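Local coordinates for protein oxidase/hydroxylase (Streptomyces hygroscopicus subsp. hygroscopicus, PDB 4ZPI) that probably acts as an iron(II)- and 2-oxoglutarate-dependent dioxygenase of the phytanoyl-CoA dioxygenase family, at residues L99-G104 with D251-F256; C154-S159 with A203-T208. All coordinates share one frame; numbering follows the deposited sequence.

Overall arrangement
Both contacts reach the same sheet of the cupin-type double-stranded beta-helix, and each supplies one histidine to the iron. Their centres lie about 10 Å apart. In this antiparallel sheet strand 99-102 is the edge and strand 206-208 its neighbour, followed by strand 153-156. Contact 2 pairs 206-208 with 153-156. Contact 1 lays the C-terminal segment 251-256 against the edge strand. Along the chain the order is 99-104, 154-159, 203-208, 251-256, so contact 1 brackets contact 2. The amide of H206 probably bonds to the carbonyl oxygen of H102. The two contacts thus bring together two histidine ligands of one metal. E202 is the further iron-binding residue known for this protein.

Contact 1: residues L99-G104 with D251-F256. With FE2 (Fe (II) ion), chain H.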
ATOM      1  N   LEU C  99     -13.215 -28.586   8.820  1.00 42.82           N
ATOM      2  CA  LEU C  99     -13.545 -27.228   8.402  1.00 40.40           C
ATOM      3  C   LEU C  99     -12.713 -26.844   7.163  1.00 40.61           C
ATOM      4  O   LEU C  99     -11.493 -26.650   7.257  1.00 40.28           O
ATOM      5  CB  LEU C  99     -13.310 -26.253   9.561  1.00 40.79           C
ATOM      6  CG  LEU C  99     -13.433 -24.755   9.273  1.00 39.70           C
ATOM      7  CD1 LEU C  99     -14.852 -24.375   8.945  1.00 28.88           C
ATOM      8  CD2 LEU C  99     -12.904 -23.948  10.441  1.00 36.37           C
ATOM      9  N   TYR C 100     -13.369 -26.756   6.003  1.00 38.38           N
ATOM     10  CA  TYR C 100     -12.684 -26.439   4.741  1.00 38.94           C
ATOM     11  C   TYR C 100     -12.176 -24.994   4.716  1.00 38.04           C
ATOM     12  O   TYR C 100     -12.621 -24.158   5.497  1.00 37.05           O
ATOM     13  CB  TYR C 100     -13.609 -26.672   3.538  1.00 37.67           C
ATOM     14  CG  TYR C 100     -14.074 -28.098   3.360  1.00 40.23           C
ATOM     15  CD1 TYR C 100     -15.309 -28.379   2.795  1.00 40.80           C
ATOM     16  CD2 TYR C 100     -13.281 -29.164   3.758  1.00 42.84           C
ATOM     17  CE1 TYR C 100     -15.739 -29.682   2.627  1.00 44.56           C
ATOM     18  CE2 TYR C 100     -13.703 -30.471   3.596  1.00 43.04           C
ATOM     19  CZ  TYR C 100     -14.930 -30.723   3.031  1.00 44.86           C
ATOM     20  OH  TYR C 100     -15.342 -32.026   2.869  1.00 48.47           O
ATOM     21  N   LEU C 101     -11.258 -24.704   3.801  1.00 38.03           N
ATOM     22  CA  LEU C 101     -10.642 -23.381   3.741  1.00 37.12           C
ATOM     23  C   LEU C 101     -11.642 -22.255   3.443  1.00 36.99           C
ATOM     24  O   LEU C 101     -12.540 -22.395   2.609  1.00 36.44           O
ATOM     25  CB  LEU C 101      -9.523 -23.356   2.693  1.00 35.43           C
ATOM     26  CG  LEU C 101      -8.245 -24.172   2.928  1.00 35.04           C
ATOM     27  CD1 LEU C 101      -7.206 -23.883   1.837  1.00 29.44           C
ATOM     28  CD2 LEU C 101      -7.664 -23.889   4.307  1.00 33.10           C
ATOM     29  N   HIS C 102     -11.463 -21.145   4.154  1.00 35.16           N
ATOM     30  CA  HIS C 102     -12.168 -19.893   3.899  1.00 35.01           C
ATOM     31  C   HIS C 102     -11.220 -18.762   4.298  1.00 33.59           C
ATOM     32  O   HIS C 102     -10.192 -19.012   4.939  1.00 30.04           O
ATOM     33  CB  HIS C 102     -13.475 -19.820   4.684  1.00 29.10           C
ATOM     34  CG  HIS C 102     -13.295 -20.016   6.149  1.00 32.08           C
ATOM     35  ND1 HIS C 102     -13.153 -21.264   6.716  1.00 36.45           N
ATOM     36  CD2 HIS C 102     -13.199 -19.126   7.167  1.00 39.39           C
ATOM     37  CE1 HIS C 102     -12.984 -21.135   8.021  1.00 40.89           C
ATOM     38  NE2 HIS C 102     -13.014 -19.848   8.322  1.00 43.55           N
ATOM     39  N   GLY C 103     -11.551 -17.529   3.921  1.00 29.59           N
ATOM     40  CA  GLY C 103     -10.631 -16.421   4.122  1.00 28.84           C
ATOM     41  C   GLY C 103      -9.726 -16.184   2.919  1.00 32.51           C
ATOM     42  O   GLY C 103     -10.030 -16.616   1.813  1.00 37.82           O
ATOM     43  N   GLY C 104      -8.611 -15.491   3.121  1.00 32.40           N
ATOM     44  CA  GLY C 104      -7.747 -15.124   2.011  1.00 29.10           C
ATOM     45  C   GLY C 104      -7.941 -13.706   1.507  1.00 26.43           C
ATOM     46  O   GLY C 104      -9.020 -13.302   1.130  1.00 35.99           O
ATOM     47  N   ASP C 251     -15.067 -16.392  -2.291  1.00 31.47           N
ATOM     48  CA  ASP C 251     -14.853 -17.807  -2.559  1.00 32.14           C
ATOM     49  C   ASP C 251     -14.334 -18.569  -1.330  1.00 34.79           C
ATOM     50  O   ASP C 251     -13.311 -18.210  -0.730  1.00 36.56           O
ATOM     51  CB  ASP C 251     -13.870 -17.988  -3.718  1.00 33.77           C
ATOM     52  CG  ASP C 251     -14.454 -17.588  -5.056  1.00 36.47           C
ATOM     53  OD1 ASP C 251     -15.675 -17.308  -5.132  1.00 44.04           O
ATOM     54  OD2 ASP C 251     -13.683 -17.558  -6.042  1.00 38.07           O
ATOM     55  N   VAL C 252     -15.053 -19.623  -0.970  1.00 27.11           N
ATOM     56  CA  VAL C 252     -14.626 -20.529   0.076  1.00 32.93           C
ATOM     57  C   VAL C 252     -14.671 -21.952  -0.488  1.00 36.82           C
ATOM     58  O   VAL C 252     -15.370 -22.211  -1.467  1.00 35.67           O
ATOM     59  CB  VAL C 252     -15.516 -20.405   1.333  1.00 36.07           C
ATOM     60  CG1 VAL C 252     -15.400 -19.004   1.915  1.00 32.75           C
ATOM     61  CG2 VAL C 252     -16.972 -20.733   0.991  1.00 29.98           C
ATOM     62  N   GLU C 253     -13.931 -22.875   0.110  1.00 33.02           N
ATOM     63  CA  GLU C 253     -13.896 -24.226  -0.440  1.00 40.88           C
ATOM     64  C   GLU C 253     -15.257 -24.909  -0.390  1.00 39.43           C
ATOM     65  O   GLU C 253     -15.620 -25.628  -1.311  1.00 43.32           O
ATOM     66  CB  GLU C 253     -12.854 -25.069   0.278  1.00 37.87           C
ATOM     67  CG  GLU C 253     -11.508 -25.006  -0.381  1.00 36.30           C
ATOM     68  CD  GLU C 253     -10.482 -25.814   0.367  1.00 41.42           C
ATOM     69  OE1 GLU C 253     -10.705 -26.082   1.569  1.00 45.23           O
ATOM     70  OE2 GLU C 253      -9.458 -26.177  -0.241  1.00 42.27           O
ATOM     71  N   GLU C 254     -16.018 -24.655   0.666  1.00 39.38           N
ATOM     72  CA  GLU C 254     -17.375 -25.185   0.800  1.00 43.62           C
ATOM     73  C   GLU C 254     -18.258 -24.985  -0.450  1.00 46.31           C
ATOM     74  O   GLU C 254     -19.259 -25.686  -0.632  1.00 47.22           O
ATOM     75  CB  GLU C 254     -18.055 -24.539   2.003  1.00 40.79           C
ATOM     76  CG  GLU C 254     -18.657 -25.513   2.976  1.00 47.36           C
ATOM     77  CD  GLU C 254     -19.447 -24.809   4.056  1.00 68.09           C
ATOM     78  OE1 GLU C 254     -19.018 -23.710   4.475  1.00 67.30           O
ATOM     79  OE2 GLU C 254     -20.505 -25.341   4.474  1.00 78.47           O
ATOM     80  N   ASP C 255     -17.878 -24.038  -1.307  1.00 44.51           N
ATOM     81  CA  ASP C 255     -18.653 -23.687  -2.495  1.00 40.90           C
ATOM     82  C   ASP C 255     -18.591 -24.732  -3.614  1.00 43.06           C
ATOM     83  O   ASP C 255     -19.457 -24.761  -4.483  1.00 52.60           O
ATOM     84  CB  ASP C 255     -18.184 -22.338  -3.067  1.00 44.00           C
ATOM     85  CG  ASP C 255     -18.566 -21.132  -2.189  1.00 47.93           C
ATOM     86  OD1 ASP C 255     -19.605 -21.171  -1.481  1.00 52.49           O
ATOM     87  OD2 ASP C 255     -17.821 -20.124  -2.229  1.00 45.15           O
ATOM     88  N   PHE C 256     -17.579 -25.584  -3.614  1.00 46.11           N
ATOM     89  CA  PHE C 256     -17.430 -26.506  -4.734  1.00 48.46           C
ATOM     90  C   PHE C 256     -16.842 -27.867  -4.383  1.00 46.21           C
ATOM     91  O   PHE C 256     -16.499 -28.634  -5.274  1.00 50.95           O
ATOM     92  CB  PHE C 256     -16.569 -25.856  -5.818  1.00 48.80           C
ATOM     93  CG  PHE C 256     -15.233 -25.388  -5.331  1.00 43.82           C
ATOM     94  CD1 PHE C 256     -14.143 -26.246  -5.321  1.00 46.18           C
ATOM     95  CD2 PHE C 256     -15.062 -24.082  -4.889  1.00 46.39           C
ATOM     96  CE1 PHE C 256     -12.900 -25.811  -4.872  1.00 46.25           C
ATOM     97  CE2 PHE C 256     -13.825 -23.636  -4.442  1.00 40.88           C
ATOM     98  CZ  PHE C 256     -12.743 -24.499  -4.429  1.00 42.24           C
TER
HETATM   99 FE   FE2 H 301     -12.458 -18.964  10.520  1.00 81.19          FE
HETATM  100  O   HOH W   1     -15.154 -23.353   3.011  1.00 37.35           O
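The outer edge of the iron-bearing sheet is met here by the C-terminal segment. Strand 99-102 and residues 251-256 run roughly antiparallel, and L101 and E253 hold them together. E253 N donates to L101 O over 2.9 Å, an almost straight bond. In return L101 N donates to E253 OE1 over 2.7 Å, reaching the anti side of the carboxylate, 35° out of its plane. The glutamate is extended beyond CG and lies alongside L101, with OE1 3.2 Å from L101 CB. Three bonds hold the buried carboxylate: L101 N and S178 OG meet OE1, and L179 N meets OE2. An alanine in place of E253 would probably leave the amide of L101 without its acceptor and open a gap beside the leucine. One water donates to L101 O and accepts from E254 N. E254 CA lies at the ring edge of Y100, near the ring plane, and the Y100 hydroxyl bonds R210. One residue on from L101, H102 CB meets V252 CG1 at 3.5 Å. The H102 ring leads away from this packing. With chi1 at 55° it swings back along its strand, and ND1 donates to Y100 O at 3.2 Å, close to the ring plane. This bond and the 2.4 Å bond from NE2 to the iron together hold the rotation of the ring. H102, H206 and E202 are the known iron-binding residues, a two-histidine, one-carboxylate set as in 2-oxoglutarate dioxygenases.

Contact 2: residues C154-S159 with A203-T208; sequences CYVQGS and ALMHGT. With FE2 (Fe (II) ion), chain H.
The strand that carries the last histidine of the iron site, 206-208, pairs here with strand 153-156. C154 and G207 form an antiparallel hydrogen-bonded pair. C154 N donates to G207 O and G207 N to C154 O, both over 2.9 Å. Y155 and H206 are the next, non-hydrogen-bonded pair, and V156 N then donates to M205 O at 3.0 Å. C154 SG lies against the backbone of G207, which has no side chain there; a CB would approach the sulfur.

Beyond the strand, a type II turn from V156 to S159 brings the serine back to the partner chain. S159 OG accepts from M205 N at 2.7 Å and donates to V156 O, which also takes S159 N. One hydroxyl thus ties the turn to the neighbouring chain. L204 CD1 rests 3.5 Å from the same S159 OG, while its other methyl, CD2, packs on Y155 CB. On the other side of the sheet V156 and M205 lie side by side, with V156 CG2 4.1 Å from M205 SD. Y10 of the second subunit packs on V156 and S159.

H206 points to the same side of the sheet as Y155. Its chi1 of 75° places the ring where ND1 can donate to L204 O at 3.1 Å. The oxygen lies in the ring plane, but ND1 stands above the carbonyl plane. NE2 binds the iron at 2.3 Å, the metal displaced toward CE1. Because ND1 donates its N-H to L204 O, NE2 is left to bind the metal, and the carbonyl probably makes the ring a somewhat stronger donor.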
ATOM      1  N   CYS C 154      -5.199 -25.346  10.393  1.00 33.25           N
ATOM      2  CA  CYS C 154      -4.254 -25.225   9.282  1.00 35.31           C
ATOM      3  C   CYS C 154      -4.477 -23.952   8.460  1.00 33.35           C
ATOM      4  O   CYS C 154      -5.577 -23.384   8.441  1.00 32.80           O
ATOM      5  CB  CYS C 154      -4.309 -26.464   8.370  1.00 35.69           C
ATOM      6  SG  CYS C 154      -5.924 -26.895   7.721  1.00 39.32           S
ATOM      7  N   TYR C 155      -3.424 -23.509   7.782  1.00 28.95           N
ATOM      8  CA  TYR C 155      -3.459 -22.239   7.069  1.00 29.12           C
ATOM      9  C   TYR C 155      -2.533 -22.239   5.849  1.00 32.26           C
ATOM     10  O   TYR C 155      -1.563 -23.001   5.790  1.00 33.35           O
ATOM     11  CB  TYR C 155      -3.066 -21.099   8.011  1.00 26.86           C
ATOM     12  CG  TYR C 155      -1.613 -21.148   8.397  1.00 29.71           C
ATOM     13  CD1 TYR C 155      -1.152 -22.086   9.312  1.00 30.84           C
ATOM     14  CD2 TYR C 155      -0.692 -20.272   7.837  1.00 30.77           C
ATOM     15  CE1 TYR C 155       0.177 -22.146   9.667  1.00 30.22           C
ATOM     16  CE2 TYR C 155       0.652 -20.324   8.194  1.00 30.77           C
ATOM     17  CZ  TYR C 155       1.070 -21.263   9.107  1.00 29.62           C
ATOM     18  OH  TYR C 155       2.386 -21.331   9.467  1.00 37.47           O
ATOM     19  N   VAL C 156      -2.836 -21.370   4.886  1.00 29.84           N
ATOM     20  CA  VAL C 156      -1.977 -21.138   3.727  1.00 32.06           C
ATOM     21  C   VAL C 156      -0.998 -20.008   4.026  1.00 28.99           C
ATOM     22  O   VAL C 156      -1.427 -18.899   4.338  1.00 29.86           O
ATOM     23  CB  VAL C 156      -2.815 -20.789   2.476  1.00 31.36           C
ATOM     24  CG1 VAL C 156      -1.906 -20.502   1.276  1.00 25.73           C
ATOM     25  CG2 VAL C 156      -3.817 -21.914   2.171  1.00 25.31           C
ATOM     26  N   GLN C 157       0.305 -20.286   3.946  1.00 32.85           N
ATOM     27  CA  GLN C 157       1.333 -19.304   4.338  1.00 33.16           C
ATOM     28  C   GLN C 157       1.176 -17.988   3.575  1.00 29.80           C
ATOM     29  O   GLN C 157       1.051 -17.980   2.351  1.00 33.71           O
ATOM     30  CB  GLN C 157       2.752 -19.855   4.119  1.00 32.40           C
ATOM     31  CG  GLN C 157       3.285 -20.768   5.214  1.00 37.48           C
ATOM     32  CD  GLN C 157       4.312 -21.771   4.694  1.00 45.06           C
ATOM     33  OE1 GLN C 157       5.148 -21.443   3.844  1.00 47.21           O
ATOM     34  NE2 GLN C 157       4.240 -23.006   5.191  1.00 41.66           N
ATOM     35  N   GLY C 158       1.152 -16.880   4.310  1.00 30.03           N
ATOM     36  CA  GLY C 158       1.099 -15.561   3.711  1.00 26.26           C
ATOM     37  C   GLY C 158      -0.206 -15.205   3.026  1.00 24.99           C
ATOM     38  O   GLY C 158      -0.311 -14.151   2.391  1.00 25.97           O
ATOM     39  N   SER C 159      -1.215 -16.053   3.166  1.00 23.36           N
ATOM     40  CA  SER C 159      -2.457 -15.818   2.438  1.00 25.82           C
ATOM     41  C   SER C 159      -3.200 -14.570   2.941  1.00 28.60           C
ATOM     42  O   SER C 159      -4.106 -14.067   2.281  1.00 30.81           O
ATOM     43  CB  SER C 159      -3.361 -17.042   2.530  1.00 28.66           C
ATOM     44  OG  SER C 159      -3.761 -17.294   3.862  1.00 28.77           O
ATOM     45  N   ALA C 203      -8.141 -12.205   7.552  1.00 28.44           N
ATOM     46  CA  ALA C 203      -7.653 -12.201   6.166  1.00 29.26           C
ATOM     47  C   ALA C 203      -6.908 -13.512   5.810  1.00 27.52           C
ATOM     48  O   ALA C 203      -6.900 -13.935   4.660  1.00 27.20           O
ATOM     49  CB  ALA C 203      -6.758 -10.995   5.919  1.00 26.53           C
ATOM     50  N   LEU C 204      -6.294 -14.152   6.798  1.00 25.72           N
ATOM     51  CA  LEU C 204      -5.648 -15.449   6.590  1.00 28.27           C
ATOM     52  C   LEU C 204      -6.616 -16.492   6.007  1.00 32.70           C
ATOM     53  O   LEU C 204      -7.765 -16.598   6.453  1.00 29.18           O
ATOM     54  CB  LEU C 204      -5.075 -15.962   7.909  1.00 25.89           C
ATOM     55  CG  LEU C 204      -4.075 -17.102   7.836  1.00 25.83           C
ATOM     56  CD1 LEU C 204      -2.800 -16.605   7.182  1.00 24.59           C
ATOM     57  CD2 LEU C 204      -3.811 -17.651   9.232  1.00 24.84           C
ATOM     58  N   MET C 205      -6.163 -17.249   5.006  1.00 29.84           N
ATOM     59  CA  MET C 205      -6.934 -18.394   4.512  1.00 28.41           C
ATOM     60  C   MET C 205      -6.608 -19.597   5.395  1.00 30.02           C
ATOM     61  O   MET C 205      -5.447 -19.985   5.547  1.00 28.64           O
ATOM     62  CB  MET C 205      -6.625 -18.686   3.046  1.00 32.15           C
ATOM     63  CG  MET C 205      -7.418 -19.855   2.453  1.00 35.06           C
ATOM     64  SD  MET C 205      -7.179 -20.038   0.664  1.00 42.32           S
ATOM     65  CE  MET C 205      -7.054 -18.317   0.156  1.00 35.86           C
ATOM     66  N   HIS C 206      -7.635 -20.167   6.007  1.00 31.04           N
ATOM     67  CA  HIS C 206      -7.434 -21.124   7.083  1.00 30.65           C
ATOM     68  C   HIS C 206      -8.645 -22.049   7.211  1.00 32.67           C
ATOM     69  O   HIS C 206      -9.729 -21.747   6.697  1.00 28.96           O
ATOM     70  CB  HIS C 206      -7.179 -20.391   8.406  1.00 29.43           C
ATOM     71  CG  HIS C 206      -8.417 -19.794   9.002  1.00 34.80           C
ATOM     72  ND1 HIS C 206      -8.953 -18.603   8.567  1.00 30.76           N
ATOM     73  CD2 HIS C 206      -9.246 -20.250   9.970  1.00 32.89           C
ATOM     74  CE1 HIS C 206     -10.056 -18.348   9.241  1.00 35.12           C
ATOM     75  NE2 HIS C 206     -10.253 -19.331  10.104  1.00 37.50           N
ATOM     76  N   GLY C 207      -8.433 -23.175   7.889  1.00 30.74           N
ATOM     77  CA  GLY C 207      -9.453 -24.184   8.109  1.00 30.77           C
ATOM     78  C   GLY C 207      -8.903 -25.102   9.176  1.00 31.59           C
ATOM     79  O   GLY C 207      -7.946 -24.737   9.848  1.00 34.44           O
ATOM     80  N   THR C 208      -9.494 -26.276   9.360  1.00 34.42           N
ATOM     81  CA  THR C 208      -8.845 -27.296  10.190  1.00 41.06           C
ATOM     82  C   THR C 208      -8.853 -28.660   9.491  1.00 41.93           C
ATOM     83  O   THR C 208      -9.722 -28.942   8.657  1.00 38.35           O
ATOM     84  CB  THR C 208      -9.508 -27.452  11.606  1.00 41.52           C
ATOM     85  OG1 THR C 208     -10.602 -28.372  11.543  1.00 46.53           O
ATOM     86  CG2 THR C 208      -9.987 -26.109  12.172  1.00 39.61           C
TER
HETATM   87 FE   FE2 H 301     -12.458 -18.964  10.520  1.00 81.19          FE